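Local coordinates for protein putative oxidoreductase (Bacteroides fragilis NCTC 9343, PDB 3EOF) that binds flavin mononucleotide and probably acts as an FMN-dependent oxidoreductase of the nitroreductase type, at residues Arg83-Cys88 against Ala93-Gly98; Met101-Ala106 against Leu150-Thr155. All coordinates share one frame; numbering follows the deposited sequence.

Overall arrangement
Following the chain from the N terminus, helix 82-89 ends and the chain turns back on itself, so that interaction 1 closes a short loop in which residues 93-98 run back beside helix 82-89. The chain then enters helix 100-123, whose first turns open interaction 2; this closes only after strand 127-131 and helix 138-145, when residues 150-155 start strand 151-160. The two loops therefore neither nest nor cross but follow in series. They still touch: Cys85 SG lies 3.5 Å from Leu150 CD1, and Tyr97 packs against Ser102. Together they tie the outlying helix 82-89 and its return loop to the long helix and the antiparallel sheet, and both border the second subunit.

Interaction 1 of 2, residues Arg83-Cys88 against Ala93-Gly98; sequences RFCKYC and AVPGYG
The ring of Tyr97 presents its CE2 corner to the edge of Phe84, near the plane of that ring, with Tyr97 CE2 3.8 Å from Phe84 CE2. The two rings are inclined at 69° with centroids 5.8 Å apart, an oblique pair. Another edge atom of the tyrosine, CD2, meets Cys85 SG at 3.8 Å; the sulfur lies close to the ring plane, a sulfur-aromatic contact at the ring edge. A separate ring, that of Phe81, stacks on Tyr97. With its sulfur anti to the carbonyl carbon (chi1 -66°), Cys85 reaches out from the helix between Tyr97 and Pro95, whose CB is 3.6 Å from SG. One turn on, Cys88 lays its CB against Pro95 CD. Cys88 CB also lies 3.7 Å from Ala93 CB. The sole hydrogen bond across the contact runs from Ala93 N to Cys88 O, 3.1 Å long and bent to 148° at the hydrogen, with the donor above the carbonyl plane. It ties Ala93 of the returning loop to the last turn of helix 82-89. The second subunit borders the contact: its Thr221 packs on Cys88 and its Asn230 on Tyr97. Apart from that single backbone bond, the loop is held to the helix by apolar, sulfur and aromatic packing, which implies that burial of apolar surface, with no salt bridge across the pair, accounts for most of the attachment.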
loop_
_atom_site.group_PDB
_atom_site.type_symbol
_atom_site.label_atom_id
_atom_site.label_comp_id
_atom_site.label_asym_id
_atom_site.label_seq_id
_atom_site.Cartn_x
_atom_site.Cartn_y
_atom_site.Cartn_z
ATOM N N ARG A 83 -4.532 18.343 2.900
ATOM C CA ARG A 83 -3.977 18.912 4.120
ATOM C C ARG A 83 -2.610 19.555 3.847
ATOM O O ARG A 83 -2.358 20.708 4.244
ATOM C CB ARG A 83 -3.919 17.874 5.230
ATOM C CG ARG A 83 -3.342 18.406 6.548
ATOM C CD ARG A 83 -3.439 17.356 7.621
ATOM N NE ARG A 83 -2.795 16.176 7.142
ATOM C CZ ARG A 83 -3.352 14.999 6.846
ATOM N NH1 ARG A 83 -4.597 14.678 7.104
ATOM N NH2 ARG A 83 -2.556 14.074 6.362
ATOM N N PHE A 84 -1.723 18.850 3.159
ATOM C CA PHE A 84 -0.425 19.443 2.833
ATOM C C PHE A 84 -0.551 20.693 1.952
ATOM O O PHE A 84 0.141 21.656 2.169
ATOM C CB PHE A 84 0.516 18.446 2.144
ATOM C CG PHE A 84 1.921 18.935 2.090
ATOM C CD1 PHE A 84 2.660 19.021 3.259
ATOM C CD2 PHE A 84 2.478 19.372 0.894
ATOM C CE1 PHE A 84 3.969 19.513 3.264
ATOM C CE2 PHE A 84 3.772 19.854 0.869
ATOM C CZ PHE A 84 4.523 19.940 2.065
ATOM N N CYS A 85 -1.431 20.697 0.943
ATOM C CA CYS A 85 -1.551 21.875 0.115
ATOM C C CYS A 85 -2.099 23.037 0.859
ATOM O O CYS A 85 -1.744 24.163 0.535
ATOM C CB CYS A 85 -2.400 21.625 -1.129
ATOM S SG CYS A 85 -1.578 20.449 -2.194
ATOM N N LYS A 86 -2.989 22.793 1.826
ATOM C CA LYS A 86 -3.557 23.867 2.622
ATOM C C LYS A 86 -2.411 24.433 3.461
ATOM O O LYS A 86 -2.286 25.614 3.625
ATOM C CB LYS A 86 -4.790 23.396 3.428
ATOM C CG LYS A 86 -6.143 23.586 2.669
ATOM C CD LYS A 86 -7.385 23.066 3.463
ATOM C CE LYS A 86 -8.577 23.985 3.342
ATOM N NZ LYS A 86 -8.931 24.412 1.974
ATOM N N TYR A 87 -1.548 23.561 3.953
ATOM C CA TYR A 87 -0.357 23.981 4.704
ATOM C C TYR A 87 0.531 24.868 3.808
ATOM O O TYR A 87 0.987 25.909 4.232
ATOM C CB TYR A 87 0.396 22.747 5.175
ATOM C CG TYR A 87 1.686 22.996 5.956
ATOM C CD1 TYR A 87 1.788 24.028 6.863
ATOM C CD2 TYR A 87 2.772 22.122 5.828
ATOM C CE1 TYR A 87 2.975 24.234 7.602
ATOM C CE2 TYR A 87 3.976 22.333 6.566
ATOM C CZ TYR A 87 4.057 23.373 7.452
ATOM O OH TYR A 87 5.229 23.601 8.209
ATOM N N CYS A 88 0.718 24.459 2.545
ATOM C CA CYS A 88 1.505 25.236 1.567
ATOM C C CYS A 88 0.906 26.631 1.410
ATOM O O CYS A 88 1.596 27.638 1.518
ATOM C CB CYS A 88 1.549 24.515 0.208
ATOM S SG CYS A 88 2.544 23.000 0.188
ATOM N N ALA A 93 3.777 28.865 -0.264
ATOM C CA ALA A 93 4.330 27.780 -1.071
ATOM C C ALA A 93 3.341 27.419 -2.157
ATOM O O ALA A 93 2.129 27.402 -1.935
ATOM C CB ALA A 93 4.637 26.548 -0.208
ATOM N N VAL A 94 3.870 27.134 -3.338
ATOM C CA VAL A 94 3.055 26.803 -4.474
ATOM C C VAL A 94 3.111 25.295 -4.670
ATOM O O VAL A 94 4.105 24.784 -5.156
ATOM C CB VAL A 94 3.525 27.548 -5.746
ATOM C CG1 VAL A 94 2.606 27.181 -6.908
ATOM C CG2 VAL A 94 3.512 29.106 -5.491
ATOM N N PRO A 95 2.056 24.581 -4.236
ATOM C CA PRO A 95 2.033 23.132 -4.364
ATOM C C PRO A 95 1.749 22.675 -5.781
ATOM O O PRO A 95 1.011 23.355 -6.484
ATOM C CB PRO A 95 0.878 22.733 -3.469
ATOM C CG PRO A 95 -0.042 23.840 -3.523
ATOM C CD PRO A 95 0.834 25.066 -3.572
ATOM N N GLY A 96 2.366 21.557 -6.190
ATOM C CA GLY A 96 2.096 20.955 -7.498
ATOM C C GLY A 96 1.814 19.476 -7.391
ATOM O O GLY A 96 2.525 18.637 -7.979
ATOM N N TYR A 97 0.754 19.159 -6.637
ATOM C CA TYR A 97 0.381 17.788 -6.308
ATOM C C TYR A 97 -0.933 17.296 -6.912
ATOM O O TYR A 97 -1.371 16.207 -6.618
ATOM C CB TYR A 97 0.403 17.635 -4.802
ATOM C CG TYR A 97 1.752 18.123 -4.222
ATOM C CD1 TYR A 97 2.926 17.435 -4.491
ATOM C CD2 TYR A 97 1.824 19.235 -3.391
ATOM C CE1 TYR A 97 4.173 17.856 -3.959
ATOM C CE2 TYR A 97 3.076 19.677 -2.841
ATOM C CZ TYR A 97 4.234 19.000 -3.165
ATOM O OH TYR A 97 5.449 19.395 -2.634
ATOM N N GLY A 98 -1.481 18.057 -7.840
ATOM C CA GLY A 98 -2.704 17.673 -8.506
ATOM C C GLY A 98 -2.382 16.898 -9.747
ATOM O O GLY A 98 -2.809 17.261 -10.858
#

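Interaction 2 of 2, residues Met101-Ala106 against Leu150-Thr155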
loop_
_atom_site.group_PDB
_atom_site.type_symbol
_atom_site.label_atom_id
_atom_site.label_comp_id
_atom_site.label_asym_id
_atom_site.label_seq_id
_atom_site.Cartn_x
_atom_site.Cartn_y
_atom_site.Cartn_z
HETATM N N MSE A 101 1.191 11.192 -10.290
HETATM C CA MSE A 101 2.361 10.803 -9.516
HETATM C C MSE A 101 2.135 11.023 -8.049
HETATM O O MSE A 101 2.441 10.158 -7.244
HETATM C CB MSE A 101 3.572 11.619 -9.931
HETATM C CG MSE A 101 4.862 11.251 -9.191
HETATM SE SE MSE A 101 5.510 9.357 -9.562
HETATM C CE MSE A 101 7.233 9.558 -8.589
ATOM N N SER A 102 1.600 12.197 -7.721
ATOM C CA SER A 102 1.348 12.612 -6.348
ATOM C C SER A 102 0.238 11.770 -5.772
ATOM O O SER A 102 0.281 11.415 -4.607
ATOM C CB SER A 102 1.006 14.107 -6.288
ATOM O OG SER A 102 2.108 14.893 -6.692
ATOM N N PHE A 103 -0.776 11.461 -6.588
ATOM C CA PHE A 103 -1.834 10.557 -6.153
ATOM C C PHE A 103 -1.279 9.200 -5.789
ATOM O O PHE A 103 -1.624 8.627 -4.757
ATOM C CB PHE A 103 -2.948 10.364 -7.238
ATOM C CG PHE A 103 -3.818 9.159 -6.970
ATOM C CD1 PHE A 103 -4.760 9.175 -5.936
ATOM C CD2 PHE A 103 -3.592 7.956 -7.655
ATOM C CE1 PHE A 103 -5.514 8.032 -5.625
ATOM C CE2 PHE A 103 -4.360 6.823 -7.368
ATOM C CZ PHE A 103 -5.319 6.863 -6.350
ATOM N N LEU A 104 -0.407 8.663 -6.622
ATOM C CA LEU A 104 0.198 7.383 -6.311
ATOM C C LEU A 104 1.078 7.466 -5.064
ATOM O O LEU A 104 1.094 6.541 -4.259
ATOM C CB LEU A 104 0.982 6.829 -7.496
ATOM C CG LEU A 104 1.660 5.472 -7.263
ATOM C CD1 LEU A 104 0.677 4.384 -6.887
ATOM C CD2 LEU A 104 2.523 5.085 -8.512
ATOM N N ASN A 105 1.814 8.547 -4.905
ATOM C CA ASN A 105 2.628 8.721 -3.704
ATOM C C ASN A 105 1.774 8.746 -2.447
ATOM O O ASN A 105 2.147 8.149 -1.451
ATOM C CB ASN A 105 3.452 10.036 -3.740
ATOM C CG ASN A 105 4.621 10.004 -4.731
ATOM O OD1 ASN A 105 5.161 8.939 -4.997
ATOM N ND2 ASN A 105 5.014 11.211 -5.288
ATOM N N ALA A 106 0.611 9.421 -2.500
ATOM C CA ALA A 106 -0.283 9.542 -1.345
ATOM C C ALA A 106 -0.898 8.188 -1.062
ATOM O O ALA A 106 -0.986 7.791 0.100
ATOM C CB ALA A 106 -1.370 10.591 -1.567
ATOM N N LEU A 150 -8.224 16.739 -3.780
ATOM C CA LEU A 150 -6.948 16.201 -3.322
ATOM C C LEU A 150 -7.079 15.155 -2.207
ATOM O O LEU A 150 -6.091 14.820 -1.514
ATOM C CB LEU A 150 -5.969 17.309 -2.976
ATOM C CG LEU A 150 -5.598 18.229 -4.127
ATOM C CD1 LEU A 150 -4.552 19.225 -3.632
ATOM C CD2 LEU A 150 -5.108 17.451 -5.337
ATOM N N VAL A 151 -8.295 14.606 -2.077
ATOM C CA VAL A 151 -8.608 13.512 -1.137
ATOM C C VAL A 151 -9.318 12.460 -1.966
ATOM O O VAL A 151 -10.222 12.769 -2.724
ATOM C CB VAL A 151 -9.476 13.918 0.079
ATOM C CG1 VAL A 151 -9.632 12.731 1.027
ATOM C CG2 VAL A 151 -8.841 15.158 0.854
ATOM N N PHE A 152 -8.841 11.229 -1.843
ATOM C CA PHE A 152 -9.332 10.130 -2.605
ATOM C C PHE A 152 -9.356 8.867 -1.723
ATOM O O PHE A 152 -8.348 8.532 -1.087
ATOM C CB PHE A 152 -8.407 9.932 -3.849
ATOM C CG PHE A 152 -9.002 9.004 -4.876
ATOM C CD1 PHE A 152 -8.983 7.632 -4.679
ATOM C CD2 PHE A 152 -9.613 9.506 -6.011
ATOM C CE1 PHE A 152 -9.592 6.763 -5.580
ATOM C CE2 PHE A 152 -10.219 8.650 -6.920
ATOM C CZ PHE A 152 -10.195 7.266 -6.698
ATOM N N PRO A 153 -10.493 8.145 -1.679
ATOM C CA PRO A 153 -10.546 6.952 -0.848
ATOM C C PRO A 153 -9.784 5.809 -1.493
ATOM O O PRO A 153 -10.002 5.492 -2.671
ATOM C CB PRO A 153 -12.025 6.641 -0.799
ATOM C CG PRO A 153 -12.530 7.086 -2.116
ATOM C CD PRO A 153 -11.782 8.351 -2.392
ATOM N N ILE A 154 -8.824 5.261 -0.744
ATOM C CA ILE A 154 -7.947 4.200 -1.243
ATOM C C ILE A 154 -8.498 2.838 -0.862
ATOM O O ILE A 154 -8.806 2.015 -1.740
ATOM C CB ILE A 154 -6.476 4.376 -0.740
ATOM C CG1 ILE A 154 -5.892 5.662 -1.359
ATOM C CG2 ILE A 154 -5.569 3.185 -1.134
ATOM C CD1 ILE A 154 -5.965 5.734 -2.865
ATOM N N THR A 155 -8.582 2.570 0.426
ATOM C CA THR A 155 -9.207 1.334 0.877
ATOM C C THR A 155 -10.004 1.559 2.174
ATOM O O THR A 155 -9.868 2.591 2.817
ATOM C CB THR A 155 -8.250 0.178 1.039
ATOM O OG1 THR A 155 -9.023 -1.032 1.201
ATOM C CG2 THR A 155 -7.360 0.415 2.227
#
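Phe103 drives its CE1 corner between Phe152 and Ile154, 3.6 Å from Phe152 CD1 and likewise 3.6 Å from Ile154 CD1. Toward Phe152 the approach is edge-to-face: the edge of Phe103 points at the face of Phe152, with planes at 73° and centroids 5.1 Å apart. Ile154 comes from the opposite direction and touches with its terminal methyl alone, CD1 also lying 3.7 Å from Phe103 CZ. The helix residue reaches this far because its CG stands anti to the backbone N (chi1 164°), which swings the ring from the flank of the helix to the strand. No hydrogen bond crosses the contact. In the next shell, Leu241 of helix 227-243 packs on both phenylalanines, Phe246 meets the Phe103 ring at a steep angle, and Pro138 lies against Phe152. Backbone bonds to Ala79 and Phe77 fix Phe152 and Ile154 in the sheet; two successive residues, Ile154 and Thr155, sit opposite the single Phe77 of strand 73-80, a classic beta bulge. The side chain of Ile154 is about 8 Å from a bound FMN. Here the long helix 100-123 packs through buried apolar side chains on the antiparallel sheet, the alpha-plus-beta core of the FMN-dependent nitroreductase fold.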